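Local coordinates for uncharacterized protein (PDB 4ECO) that is of unknown function but, as a leucine-rich repeat protein, probably serves in protein binding, at residues D253-C259 / L277-N283; E305-Y311 / K331-E336; I312-K318 / E336-L342. All coordinates share one frame; numbering follows the deposited sequence.

Contact 1: D253-C259 / L277-N283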
# COMPACT_ATOMS: atom_id res chain seq x y z
N ASP A 253 19.83 -3.33 5.42
CA ASP A 253 18.81 -2.35 5.03
C ASP A 253 19.44 -1.11 4.45
O ASP A 253 20.14 -0.39 5.15
CB ASP A 253 17.93 -1.98 6.23
CG ASP A 253 17.09 -3.11 6.78
OD1 ASP A 253 17.67 -4.08 7.30
OD2 ASP A 253 15.85 -3.00 6.73
N VAL A 254 19.22 -0.87 3.14
CA VAL A 254 19.76 0.28 2.42
C VAL A 254 18.62 1.03 1.73
O VAL A 254 17.76 0.41 1.11
CB VAL A 254 20.88 -0.10 1.43
CG1 VAL A 254 21.33 1.10 0.62
CG2 VAL A 254 22.08 -0.73 2.15
N GLU A 255 18.63 2.37 1.85
CA GLU A 255 17.65 3.25 1.20
C GLU A 255 18.35 4.42 0.50
O GLU A 255 19.20 5.09 1.10
CB GLU A 255 16.63 3.75 2.22
CG GLU A 255 15.73 4.84 1.64
CD GLU A 255 14.57 5.28 2.51
OE1 GLU A 255 13.61 4.50 2.67
OE2 GLU A 255 14.60 6.44 2.98
N VAL A 256 18.01 4.61 -0.79
CA VAL A 256 18.44 5.73 -1.66
C VAL A 256 17.13 6.27 -2.25
O VAL A 256 16.68 5.82 -3.29
CB VAL A 256 19.49 5.33 -2.72
CG1 VAL A 256 20.14 6.58 -3.30
CG2 VAL A 256 20.54 4.39 -2.15
N TYR A 257 16.48 7.15 -1.50
CA TYR A 257 15.12 7.60 -1.80
C TYR A 257 15.06 9.04 -2.23
O TYR A 257 15.64 9.91 -1.59
CB TYR A 257 14.26 7.41 -0.53
CG TYR A 257 12.87 7.98 -0.57
CD1 TYR A 257 11.79 7.22 -1.02
CD2 TYR A 257 12.59 9.24 -0.03
CE1 TYR A 257 10.49 7.72 -0.99
CE2 TYR A 257 11.30 9.76 -0.02
CZ TYR A 257 10.25 8.99 -0.48
OH TYR A 257 8.96 9.49 -0.45
N ASN A 258 14.25 9.30 -3.26
CA ASN A 258 13.95 10.63 -3.80
C ASN A 258 15.22 11.48 -3.95
O ASN A 258 15.37 12.51 -3.28
CB ASN A 258 12.92 11.32 -2.89
CG ASN A 258 12.32 12.58 -3.43
OD1 ASN A 258 12.30 12.83 -4.63
ND2 ASN A 258 11.84 13.42 -2.54
N CYS A 259 16.16 11.03 -4.81
CA CYS A 259 17.36 11.80 -5.11
C CYS A 259 17.25 12.20 -6.59
O CYS A 259 17.52 11.39 -7.49
CB CYS A 259 18.62 11.02 -4.77
SG CYS A 259 18.79 10.62 -3.00
N LEU A 277 16.79 -5.46 2.44
CA LEU A 277 15.82 -4.42 2.08
C LEU A 277 16.50 -3.37 1.18
O LEU A 277 17.61 -2.90 1.49
CB LEU A 277 15.21 -3.78 3.35
CG LEU A 277 14.15 -2.66 3.19
CD1 LEU A 277 13.22 -2.62 4.39
CD2 LEU A 277 14.81 -1.27 2.96
N ILE A 278 15.83 -2.99 0.09
CA ILE A 278 16.34 -1.95 -0.79
C ILE A 278 15.18 -1.01 -1.13
O ILE A 278 14.20 -1.44 -1.73
CB ILE A 278 17.10 -2.44 -2.04
CG1 ILE A 278 17.64 -1.23 -2.84
CG2 ILE A 278 16.27 -3.41 -2.91
CD1 ILE A 278 18.61 -1.51 -3.90
N ASN A 279 15.29 0.25 -0.73
CA ASN A 279 14.31 1.27 -1.05
C ASN A 279 14.94 2.25 -2.04
O ASN A 279 15.85 2.99 -1.68
CB ASN A 279 13.81 1.95 0.23
CG ASN A 279 12.58 2.82 0.06
OD1 ASN A 279 12.40 3.50 -0.96
ND2 ASN A 279 11.71 2.80 1.05
N VAL A 280 14.50 2.20 -3.29
CA VAL A 280 15.03 3.06 -4.36
C VAL A 280 13.85 3.80 -5.01
O VAL A 280 13.87 4.09 -6.21
CB VAL A 280 15.92 2.30 -5.40
CG1 VAL A 280 17.30 1.99 -4.82
CG2 VAL A 280 15.23 1.03 -5.92
N ALA A 281 12.84 4.13 -4.18
CA ALA A 281 11.65 4.84 -4.64
C ALA A 281 11.94 6.34 -4.91
O ALA A 281 12.88 6.90 -4.34
CB ALA A 281 10.55 4.69 -3.62
N CYS A 282 11.14 6.96 -5.80
CA CYS A 282 11.14 8.39 -6.19
C CYS A 282 12.38 8.81 -6.93
O CYS A 282 12.64 10.02 -6.96
CB CYS A 282 10.92 9.32 -5.00
SG CYS A 282 9.33 9.16 -4.17
N ASN A 283 13.10 7.91 -7.58
CA ASN A 283 14.27 8.35 -8.35
C ASN A 283 13.87 8.48 -9.83
O ASN A 283 14.26 7.67 -10.67
CB ASN A 283 15.43 7.42 -8.13
CG ASN A 283 15.89 7.38 -6.70
OD1 ASN A 283 16.13 8.42 -6.07
ND2 ASN A 283 16.05 6.17 -6.17
O HOH W 1 13.32 12.60 -7.11
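Asp-253 starts the pairing with Leu-277, its carboxylate OD2 passing 3.5 Å from Leu-277 CB; the same oxygen is held in a salt bridge by Arg-142. The backbone pairing is parallel, as the 7° between the axes of strands 253-257 and 277-279 attests. Val-254 bonds twice along this edge, its N donating to Leu-277 O and its O accepting from Asn-279 N, while its side chain shares a face of the sheet with Ile-278. On the other face Glu-255 and Asn-279 run side by side, both with CG trans to the backbone N (chi1 171° and -168°), but their flat ends are steeply inclined to each other. Glu-255 OE1 stands 3.0 Å from Asn-279 ND2 at an angle too poor for a hydrogen bond; it is bonded instead to His-115. Val-256 N donates to Asn-279 O, and Val-256 O receives Asn-283 ND2 at 3.0 Å, the carbonyl oxygen lying in the amide plane of Asn-283. The ring of Tyr-257 carries CD1 to 3.8 Å from Ala-281 CB and CE1 to 3.7 Å from Cys-282 SG, an oblique sulfur-aromatic contact. Beyond the strand, Asn-258 N reaches Ala-281 O at 3.0 Å, and one water donates to both Asn-258 OD1 and Cys-282 O; OD1 also accepts from Gly-189 N. Finally Cys-259 N points nearly straight at Asn-283 OD1, 2.9 Å away. Both ends of one buried amide are therefore engaged by the preceding turn, which fixes its rotation. That use of Asn-283, beside a cysteine at the equivalent place one repeat earlier, is the asparagine ladder of the leucine-rich repeat, whose LxxLxLxxN/CxL consensus carries asparagine or cysteine at this position.

Contact 2: E305-Y311 / K331-E336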
# COMPACT_ATOMS: atom_id res chain seq x y z
N GLU A 305 20.40 -12.97 -4.73
CA GLU A 305 19.99 -14.13 -3.95
C GLU A 305 19.61 -13.77 -2.50
O GLU A 305 19.02 -14.62 -1.82
CB GLU A 305 21.14 -15.12 -3.87
CG GLU A 305 21.59 -15.74 -5.18
CD GLU A 305 22.63 -16.81 -4.94
OE1 GLU A 305 22.59 -17.48 -3.88
OE2 GLU A 305 23.49 -17.01 -5.83
N LYS A 306 20.00 -12.56 -2.01
CA LYS A 306 19.80 -12.17 -0.61
C LYS A 306 18.63 -11.20 -0.40
O LYS A 306 18.04 -11.23 0.68
CB LYS A 306 21.08 -11.54 -0.02
CG LYS A 306 22.31 -12.46 0.01
CD LYS A 306 22.21 -13.60 1.02
CE LYS A 306 23.43 -14.49 1.00
NZ LYS A 306 23.30 -15.63 1.96
N ILE A 307 18.32 -10.34 -1.39
CA ILE A 307 17.28 -9.30 -1.30
C ILE A 307 15.92 -9.94 -0.99
O ILE A 307 15.56 -10.96 -1.57
CB ILE A 307 17.25 -8.45 -2.61
CG1 ILE A 307 18.58 -7.65 -2.75
CG2 ILE A 307 16.05 -7.51 -2.64
CD1 ILE A 307 18.95 -7.11 -4.11
N GLN A 308 15.20 -9.35 -0.04
CA GLN A 308 13.91 -9.83 0.45
C GLN A 308 12.79 -8.81 0.23
O GLN A 308 11.63 -9.22 0.12
CB GLN A 308 14.01 -10.17 1.96
CG GLN A 308 14.86 -11.40 2.24
CD GLN A 308 15.08 -11.73 3.71
OE1 GLN A 308 15.01 -10.88 4.59
NE2 GLN A 308 15.46 -12.97 3.98
N ILE A 309 13.12 -7.49 0.25
CA ILE A 309 12.15 -6.39 0.11
C ILE A 309 12.65 -5.39 -0.92
O ILE A 309 13.77 -4.94 -0.83
CB ILE A 309 11.87 -5.68 1.48
CG1 ILE A 309 11.57 -6.70 2.61
CG2 ILE A 309 10.77 -4.62 1.35
CD1 ILE A 309 11.81 -6.20 4.00
N ILE A 310 11.79 -5.03 -1.88
CA ILE A 310 12.07 -4.03 -2.90
C ILE A 310 10.98 -2.95 -2.89
O ILE A 310 9.80 -3.25 -3.12
CB ILE A 310 12.23 -4.65 -4.34
CG1 ILE A 310 13.36 -5.70 -4.40
CG2 ILE A 310 12.44 -3.54 -5.37
CD1 ILE A 310 13.55 -6.43 -5.73
N TYR A 311 11.37 -1.71 -2.60
CA TYR A 311 10.48 -0.55 -2.70
C TYR A 311 10.96 0.20 -3.94
O TYR A 311 12.05 0.78 -3.90
CB TYR A 311 10.47 0.33 -1.42
CG TYR A 311 9.95 -0.33 -0.17
CD1 TYR A 311 8.60 -0.67 -0.04
CD2 TYR A 311 10.78 -0.55 0.93
CE1 TYR A 311 8.11 -1.26 1.12
CE2 TYR A 311 10.29 -1.10 2.11
CZ TYR A 311 8.95 -1.46 2.20
OH TYR A 311 8.46 -1.99 3.37
N LYS A 331 15.09 -15.26 -2.46
CA LYS A 331 14.67 -14.77 -1.15
C LYS A 331 13.64 -13.61 -1.24
O LYS A 331 13.21 -13.16 -0.17
CB LYS A 331 15.89 -14.33 -0.32
CG LYS A 331 16.59 -15.45 0.44
CD LYS A 331 17.73 -14.92 1.28
CE LYS A 331 17.67 -15.43 2.70
NZ LYS A 331 18.76 -14.85 3.53
N LEU A 332 13.22 -13.17 -2.46
CA LEU A 332 12.28 -12.04 -2.59
C LEU A 332 10.90 -12.33 -1.97
O LEU A 332 10.29 -13.35 -2.28
CB LEU A 332 12.09 -11.62 -4.06
CG LEU A 332 11.21 -10.38 -4.35
CD1 LEU A 332 11.79 -9.11 -3.72
CD2 LEU A 332 11.02 -10.20 -5.83
N GLY A 333 10.42 -11.41 -1.13
CA GLY A 333 9.13 -11.56 -0.46
C GLY A 333 8.20 -10.36 -0.55
O GLY A 333 6.99 -10.48 -0.30
N MSE A 334 8.75 -9.18 -0.87
CA MSE A 334 7.95 -7.96 -0.97
C MSE A 334 8.37 -7.13 -2.17
O MSE A 334 9.56 -6.83 -2.35
CB MSE A 334 8.05 -7.12 0.30
CG MSE A 334 7.31 -7.70 1.49
SE MSE A 334 7.59 -6.65 3.12
CE MSE A 334 6.78 -4.91 2.54
N LEU A 335 7.37 -6.79 -3.02
CA LEU A 335 7.61 -5.97 -4.20
C LEU A 335 6.49 -4.97 -4.36
O LEU A 335 5.30 -5.36 -4.31
CB LEU A 335 7.75 -6.83 -5.46
CG LEU A 335 7.97 -6.12 -6.79
CD1 LEU A 335 9.31 -5.33 -6.81
CD2 LEU A 335 7.88 -7.10 -7.93
N GLU A 336 6.86 -3.68 -4.52
CA GLU A 336 5.89 -2.62 -4.79
C GLU A 336 6.47 -1.77 -5.93
O GLU A 336 7.66 -1.42 -5.90
CB GLU A 336 5.48 -1.80 -3.52
CG GLU A 336 6.41 -0.70 -3.01
CD GLU A 336 6.44 0.62 -3.76
OE1 GLU A 336 5.50 0.89 -4.55
OE2 GLU A 336 7.40 1.40 -3.56
O HOH W 2 19.49 -12.21 3.03
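Residues Ile-309 to Tyr-311 pair in parallel with Met-334 to Glu-336, the axes of the two short strands lying 4.8 Å apart and 10° from parallel. Gln-308 O marks the entry to this pairing by accepting from two successive amides, Gly-333 N and Met-334 N; Ile-310 then bonds to Met-334 O through its N and to Glu-336 N through its O. On one face Ile-309 lies beside Met-334, a selenomethionine, with CG2 of Ile-309 3.8 Å from CB of Met-334. The selenomethionine chain bends at its last torsion (chi3 63°), which swings CE across to Tyr-311, 3.5 Å from the OH. That hydroxyl is hydrogen-bonded to Arg-142 O. Glu-336 meets the same ring at its edge, its CG 3.7 Å from CD1 of Tyr-311, and its carboxylate continues to Gly-313 N and Leu-338 N. On the opposite face Ile-310 touches two leucines with different branches: its CD1 lies 3.8 Å from Leu-332 CD1, the side chains crossing at about a right angle, and its CG2 lies 3.9 Å from Leu-335 CD1, those two running alongside. Toward the start of the segments the character changes. The extended Gln-308 side chain crosses Lys-331 at a slant, NE2 3.5 Å from Lys-331 CE. Lys-331 lays its aliphatic part over the backbone, CD 3.4 Å from Glu-305 O, and its NZ reaches a water that also donates to Lys-306 O. Lys-306 has a long, weak ion pair with Glu-274. The chemistry is thus divided: in the strands, and at Gln-308 O just before them, main-chain bonds combine with apolar packing on both faces, whereas residues 305-307 meet Lys-331 through its methylenes and a water bridge, and no salt bridge spans the contact.

Contact 3: I312-K318 / E336-L342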
# COMPACT_ATOMS: atom_id res chain seq x y z
N ILE A 312 10.23 0.09 -5.08
CA ILE A 312 10.71 0.72 -6.30
C ILE A 312 9.57 1.57 -6.96
O ILE A 312 9.64 1.90 -8.16
CB ILE A 312 11.35 -0.34 -7.27
CG1 ILE A 312 12.17 0.31 -8.40
CG2 ILE A 312 10.36 -1.41 -7.76
CD1 ILE A 312 13.38 -0.46 -8.86
N GLY A 313 8.60 1.98 -6.14
CA GLY A 313 7.51 2.84 -6.59
C GLY A 313 7.96 4.25 -6.95
O GLY A 313 9.09 4.64 -6.63
N TYR A 314 7.07 5.03 -7.60
CA TYR A 314 7.33 6.42 -8.03
C TYR A 314 8.61 6.48 -8.92
O TYR A 314 9.50 7.29 -8.71
CB TYR A 314 7.43 7.38 -6.85
CG TYR A 314 6.16 7.53 -6.04
CD1 TYR A 314 5.19 8.46 -6.40
CD2 TYR A 314 5.94 6.78 -4.89
CE1 TYR A 314 4.02 8.62 -5.65
CE2 TYR A 314 4.77 6.91 -4.15
CZ TYR A 314 3.82 7.85 -4.52
OH TYR A 314 2.69 8.03 -3.78
N ASN A 315 8.66 5.63 -9.93
CA ASN A 315 9.80 5.56 -10.82
C ASN A 315 9.31 5.52 -12.27
O ASN A 315 8.12 5.73 -12.51
CB ASN A 315 10.68 4.36 -10.45
CG ASN A 315 11.65 4.66 -9.33
OD1 ASN A 315 12.41 5.63 -9.37
ND2 ASN A 315 11.71 3.77 -8.35
N ASN A 316 10.23 5.30 -13.23
CA ASN A 316 9.88 5.33 -14.64
C ASN A 316 9.95 3.96 -15.34
O ASN A 316 9.92 3.94 -16.59
CB ASN A 316 10.81 6.30 -15.36
CG ASN A 316 10.78 7.71 -14.83
OD1 ASN A 316 9.73 8.37 -14.69
ND2 ASN A 316 11.96 8.21 -14.54
N LEU A 317 10.00 2.84 -14.59
CA LEU A 317 10.09 1.48 -15.16
C LEU A 317 9.03 1.20 -16.21
O LEU A 317 7.85 1.41 -15.93
CB LEU A 317 9.95 0.41 -14.07
CG LEU A 317 11.05 0.27 -13.05
CD1 LEU A 317 10.56 -0.60 -11.88
CD2 LEU A 317 12.31 -0.29 -13.68
N LYS A 318 9.43 0.74 -17.41
CA LYS A 318 8.46 0.36 -18.45
C LYS A 318 8.24 -1.15 -18.42
O LYS A 318 7.22 -1.62 -18.89
CB LYS A 318 8.89 0.84 -19.85
CG LYS A 318 8.53 2.30 -20.12
CD LYS A 318 9.20 2.78 -21.38
CE LYS A 318 9.24 4.28 -21.48
NZ LYS A 318 10.31 4.74 -22.41
N GLU A 336 6.86 -3.68 -4.52
CA GLU A 336 5.89 -2.62 -4.79
C GLU A 336 6.47 -1.77 -5.93
O GLU A 336 7.66 -1.42 -5.90
CB GLU A 336 5.48 -1.80 -3.52
CG GLU A 336 6.41 -0.70 -3.01
CD GLU A 336 6.44 0.62 -3.76
OE1 GLU A 336 5.50 0.89 -4.55
OE2 GLU A 336 7.40 1.40 -3.56
N CYS A 337 5.63 -1.50 -6.96
CA CYS A 337 5.98 -0.70 -8.15
C CYS A 337 4.90 0.36 -8.40
O CYS A 337 4.64 0.70 -9.56
CB CYS A 337 6.17 -1.58 -9.38
SG CYS A 337 7.23 -3.01 -9.12
N LEU A 338 4.29 0.89 -7.33
CA LEU A 338 3.29 1.95 -7.44
C LEU A 338 3.80 3.11 -8.27
O LEU A 338 4.95 3.51 -8.12
CB LEU A 338 2.93 2.47 -6.05
CG LEU A 338 1.99 1.62 -5.21
CD1 LEU A 338 2.15 1.96 -3.74
CD2 LEU A 338 0.55 1.88 -5.59
N TYR A 339 2.96 3.63 -9.16
CA TYR A 339 3.23 4.80 -9.99
C TYR A 339 4.55 4.68 -10.75
O TYR A 339 5.50 5.43 -10.51
CB TYR A 339 3.22 6.09 -9.15
CG TYR A 339 1.97 6.26 -8.31
CD1 TYR A 339 0.81 6.80 -8.85
CD2 TYR A 339 1.95 5.89 -6.97
CE1 TYR A 339 -0.33 6.98 -8.08
CE2 TYR A 339 0.81 6.06 -6.19
CZ TYR A 339 -0.33 6.61 -6.75
OH TYR A 339 -1.45 6.79 -5.97
N ASN A 340 4.57 3.73 -11.67
CA ASN A 340 5.67 3.53 -12.60
C ASN A 340 5.05 3.67 -14.00
O ASN A 340 3.96 4.24 -14.11
CB ASN A 340 6.38 2.18 -12.37
CG ASN A 340 7.55 2.24 -11.41
OD1 ASN A 340 8.70 2.47 -11.82
ND2 ASN A 340 7.31 1.95 -10.13
N GLN A 341 5.70 3.16 -15.04
CA GLN A 341 5.16 3.22 -16.39
C GLN A 341 5.10 1.83 -16.99
O GLN A 341 5.27 1.67 -18.20
CB GLN A 341 6.06 4.11 -17.25
CG GLN A 341 5.94 5.60 -17.03
CD GLN A 341 6.78 6.26 -18.10
OE1 GLN A 341 7.99 6.43 -17.94
NE2 GLN A 341 6.18 6.52 -19.28
N LEU A 342 4.94 0.80 -16.11
CA LEU A 342 4.95 -0.61 -16.49
C LEU A 342 3.88 -0.87 -17.53
O LEU A 342 2.71 -0.55 -17.31
CB LEU A 342 4.75 -1.54 -15.26
CG LEU A 342 5.83 -1.52 -14.16
CD1 LEU A 342 5.36 -2.30 -12.98
CD2 LEU A 342 7.13 -2.11 -14.62
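Asn-340 places the 312-318 and 336-342 turns on the asparagine ladder of the leucine-rich repeat, gripping the preceding coil with both ends of its amide. ND2 donates to Ile-312 O at 3.1 Å almost linearly (178° at the hydrogen), the acceptor lying in the amide plane, and also to Cys-337 O within its own turn. OD1 accepts from Leu-317 N at 3.1 Å, in the carbonyl plane on a lone pair. Two bonds at one end and one at the other fix the rotation of this buried group. Asn-315, at the equivalent position of its own repeat, donates through ND2 to the same Ile-312 O, but from the opposite face of that carbonyl; it also bonds Val-280 O of the coil before, so the ladder runs on from repeat to repeat. The Glu-336 chain folds back at chi2 (77°), which brings OE2 to 2.9 Å from Gly-313 N, met from above the carboxylate plane. One residue further, Tyr-314 N reaches Leu-338 O at 2.7 Å. The rings of Tyr-314 and Tyr-339 point the same way, with planes 23° apart and centroids separated by 4.9 Å, yet they are slid so far that overlap is slight: CD2 of Tyr-339 sits over the rim of one Tyr-314 face, 3.7 Å from its CZ. Tyr-339 stacks in turn on Tyr-362, and Tyr-314 OH is bonded to Leu-183 N. Past the ladder, Gln-341 N donates to Leu-317 O at 2.9 Å. Leu-317 CB packs against Leu-342 CD2 at 3.8 Å, and helix 288-300 adjoins Leu-317 through Leu-291 and Trp-295.

Overall arrangement
From the N terminus, contact 1 is met first: it closes the 17-residue loop between 253-259 and 277-283 before the others open. The chain then passes through helix 288-300 into contact 2, which closes the 19 residues holding helix 323-326; 312-318 follows 305-311 directly, and contact 3 closes the 17 residues between 318 and 336. Contacts 2 and 3 thus cross, their segments alternating and sharing Glu-336, and join one pair of successive coils, through strands and through the turns beyond. Contact 1 adjoins both: Tyr-311 bonds by N and O to Ile-278 O and Val-280 N, and Cys-282 N approaches Gly-313 O. Strands 253-257, 277-279, 309-311 and 334-336 thereby follow one another in the solenoid.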